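Local coordinates for peptide-binding protein (Photobacterium damsela subsp. piscicida, PDB 6SQX) that cleaves peptidoglycan of potentially competing bacteria as a secreted NlpC/P60 D,L-endopeptidase, at residues 214-219 with 275-280. Sequence-based numbering, arbitrary orientation. Where two conformers were deposited one is given.
Sequences SIANVD and GTATLL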
ATOM      1  N   SER A 214      -1.271  -3.880 -19.517  1.00 20.02           N
ATOM      2  CA  SER A 214      -0.609  -4.282 -18.280  0.51 20.60           C
ATOM      3  C   SER A 214      -1.183  -5.563 -17.689  1.00 20.02           C
ATOM      4  O   SER A 214      -0.663  -6.054 -16.681  1.00 20.04           O
ATOM      5  CB  SER A 214      -0.688  -3.158 -17.243  0.51 21.38           C
ATOM      6  OG  SER A 214      -1.931  -3.169 -16.555  0.51 22.43           O
ATOM      7  N   ILE A 215      -2.229  -6.127 -18.302  1.00 19.70           N
ATOM      8  CA  ILE A 215      -2.877  -7.312 -17.772  1.00 20.68           C
ATOM      9  C   ILE A 215      -3.099  -8.348 -18.871  1.00 21.10           C
ATOM     10  O   ILE A 215      -3.028  -8.045 -20.067  1.00 22.41           O
ATOM     11  CB  ILE A 215      -4.210  -6.961 -17.045  1.00 20.33           C
ATOM     12  CG1 ILE A 215      -5.194  -6.111 -17.893  1.00 23.03           C
ATOM     13  CG2 ILE A 215      -3.888  -6.114 -15.796  1.00 19.38           C
ATOM     14  CD1 ILE A 215      -5.953  -6.869 -18.940  1.00 24.80           C
ATOM     15  N   ALA A 216      -3.335  -9.589 -18.443  1.00 20.52           N
ATOM     16  CA  ALA A 216      -3.632 -10.675 -19.375  1.00 20.96           C
ATOM     17  C   ALA A 216      -4.510 -11.681 -18.649  1.00 20.85           C
ATOM     18  O   ALA A 216      -4.446 -11.793 -17.429  1.00 22.33           O
ATOM     19  CB  ALA A 216      -2.323 -11.349 -19.814  1.00 22.27           C
ATOM     20  N   ASN A 217      -5.361 -12.402 -19.388  1.00 21.43           N
ATOM     21  CA  ASN A 217      -6.100 -13.452 -18.702  1.00 21.69           C
ATOM     22  C   ASN A 217      -5.252 -14.709 -18.585  1.00 21.64           C
ATOM     23  O   ASN A 217      -4.194 -14.838 -19.212  1.00 24.14           O
ATOM     24  CB  ASN A 217      -7.487 -13.749 -19.305  1.00 24.70           C
ATOM     25  CG  ASN A 217      -7.427 -14.396 -20.648  1.00 27.55           C
ATOM     26  OD1 ASN A 217      -6.647 -14.003 -21.518  1.00 29.22           O
ATOM     27  ND2 ASN A 217      -8.302 -15.395 -20.853  1.00 31.04           N
ATOM     28  N   VAL A 218      -5.671 -15.617 -17.709  1.00 22.09           N
ATOM     29  CA  VAL A 218      -4.954 -16.865 -17.493  1.00 24.16           C
ATOM     30  C   VAL A 218      -5.933 -18.008 -17.679  1.00 23.55           C
ATOM     31  O   VAL A 218      -7.134 -17.858 -17.422  1.00 23.32           O
ATOM     32  CB  VAL A 218      -4.251 -16.942 -16.116  1.00 21.75           C
ATOM     33  CG1 VAL A 218      -3.214 -15.821 -15.993  1.00 21.76           C
ATOM     34  CG2 VAL A 218      -5.241 -16.839 -14.975  1.00 23.09           C
ATOM     35  N   ASP A 219      -5.425 -19.148 -18.138  1.00 25.05           N
ATOM     36  CA  ASP A 219      -6.259 -20.337 -18.282  1.00 24.81           C
ATOM     37  C   ASP A 219      -6.023 -21.322 -17.131  1.00 24.40           C
ATOM     38  O   ASP A 219      -5.182 -21.107 -16.248  1.00 24.36           O
ATOM     39  CB  ASP A 219      -6.148 -20.968 -19.685  1.00 26.41           C
ATOM     40  CG  ASP A 219      -4.758 -21.490 -20.012  1.00 29.00           C
ATOM     41  OD1 ASP A 219      -3.904 -21.603 -19.123  1.00 28.81           O
ATOM     42  OD2 ASP A 219      -4.543 -21.835 -21.192  1.00 32.44           O
ATOM     43  N   GLY A 275      -3.812 -12.557 -26.048  1.00 32.89           N
ATOM     44  CA  GLY A 275      -4.209 -11.874 -24.828  1.00 29.15           C
ATOM     45  C   GLY A 275      -4.057 -12.671 -23.544  1.00 27.10           C
ATOM     46  O   GLY A 275      -4.385 -12.148 -22.466  1.00 25.05           O
ATOM     47  N   THR A 276      -3.595 -13.913 -23.617  1.00 27.75           N
ATOM     48  CA  THR A 276      -3.425 -14.748 -22.436  1.00 26.39           C
ATOM     49  C   THR A 276      -1.973 -14.702 -21.972  1.00 24.85           C
ATOM     50  O   THR A 276      -1.066 -14.389 -22.740  1.00 26.97           O
ATOM     51  CB  THR A 276      -3.853 -16.195 -22.697  1.00 29.35           C
ATOM     52  OG1 THR A 276      -2.836 -16.881 -23.443  1.00 34.67           O
ATOM     53  CG2 THR A 276      -5.143 -16.220 -23.482  1.00 31.15           C
ATOM     54  N   ALA A 277      -1.773 -14.989 -20.695  1.00 24.18           N
ATOM     55  CA  ALA A 277      -0.447 -14.974 -20.107  1.00 22.38           C
ATOM     56  C   ALA A 277       0.317 -16.266 -20.378  1.00 23.37           C
ATOM     57  O   ALA A 277      -0.234 -17.364 -20.317  1.00 24.68           O
ATOM     58  CB  ALA A 277      -0.532 -14.773 -18.594  1.00 23.74           C
ATOM     59  N   THR A 278       1.620 -16.110 -20.610  1.00 23.71           N
ATOM     60  CA  THR A 278       2.549 -17.222 -20.673  0.56 23.60           C
ATOM     61  C   THR A 278       3.792 -16.834 -19.882  1.00 23.74           C
ATOM     62  O   THR A 278       4.161 -15.665 -19.803  1.00 25.40           O
ATOM     63  CB  THR A 278       2.898 -17.546 -22.129  0.56 25.88           C
ATOM     64  OG1 THR A 278       3.609 -18.786 -22.188  0.56 30.62           O
ATOM     65  CG2 THR A 278       3.751 -16.427 -22.735  0.56 23.20           C
ATOM     66  N   LEU A 279       4.431 -17.831 -19.265  1.00 24.03           N
ATOM     67  CA  LEU A 279       5.637 -17.555 -18.503  1.00 23.76           C
ATOM     68  C   LEU A 279       6.863 -17.455 -19.412  1.00 26.35           C
ATOM     69  O   LEU A 279       7.079 -18.287 -20.304  1.00 28.94           O
ATOM     70  CB  LEU A 279       5.860 -18.632 -17.448  1.00 25.95           C
ATOM     71  CG  LEU A 279       4.813 -18.695 -16.341  1.00 25.36           C
ATOM     72  CD1 LEU A 279       5.209 -19.814 -15.384  1.00 26.02           C
ATOM     73  CD2 LEU A 279       4.688 -17.374 -15.578  1.00 25.12           C
ATOM     74  N   LEU A 280       7.677 -16.436 -19.160  1.00 24.38           N
ATOM     75  CA  LEU A 280       8.945 -16.245 -19.855  1.00 24.62           C
ATOM     76  C   LEU A 280      10.085 -16.387 -18.861  1.00 22.72           C
ATOM     77  O   LEU A 280      10.077 -15.720 -17.825  1.00 23.28           O
ATOM     78  CB  LEU A 280       8.989 -14.839 -20.445  1.00 26.81           C
ATOM     79  CG  LEU A 280      10.325 -14.357 -21.016  1.00 31.84           C
ATOM     80  CD1 LEU A 280      10.612 -15.148 -22.291  1.00 33.94           C
ATOM     81  CD2 LEU A 280      10.309 -12.841 -21.276  1.00 32.95           C
TER
HETATM   82  O   HOH W   1      -2.757 -18.522 -19.629  1.00 25.21           O
HETATM   83  O   HOH W   2      -2.689 -19.863 -22.500  1.00 48.89           O
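Asn-217 and Thr-276 form a single backbone bridge of parallel pattern, in which Asn-217 N donates to Gly-275 O (3.2 Å) and Asn-217 O accepts from Ala-277 N (2.8 Å). The second bond is the straighter, Ala-277 N lying almost in line with the C=O of Asn-217, while Thr-276 CA makes a CH...O contact with the same oxygen. With CG set between its backbone N and carbonyl carbon (chi1 69°), the Asn-217 side chain slants across Thr-276 and rests OD1 against the methyl CG2 at 3.3 Å. ND2 donates a hydrogen bond to Ser-140 O, consistent with this amide orientation, in which OD1 lies 3.1 Å from Gly-275 O, a pair of acceptors that cannot bond. The methyl of Ala-277 sits near both Ala-216 CB (4.1 Å) and Val-218 CG1 (3.9 Å). Beyond the bridge, one water links Asp-219 N to Ala-277 O, and a second donates to Asp-219 OD2 and to Thr-276 OG1, a hydroxyl also bonded to Asp-272. Two five-stranded antiparallel sheets, the first belonging to the SH3 domain, thus meet through their edge strands 215-217 and 277-281; the junction combines two main-chain bonds and two water bridges with a small apolar patch.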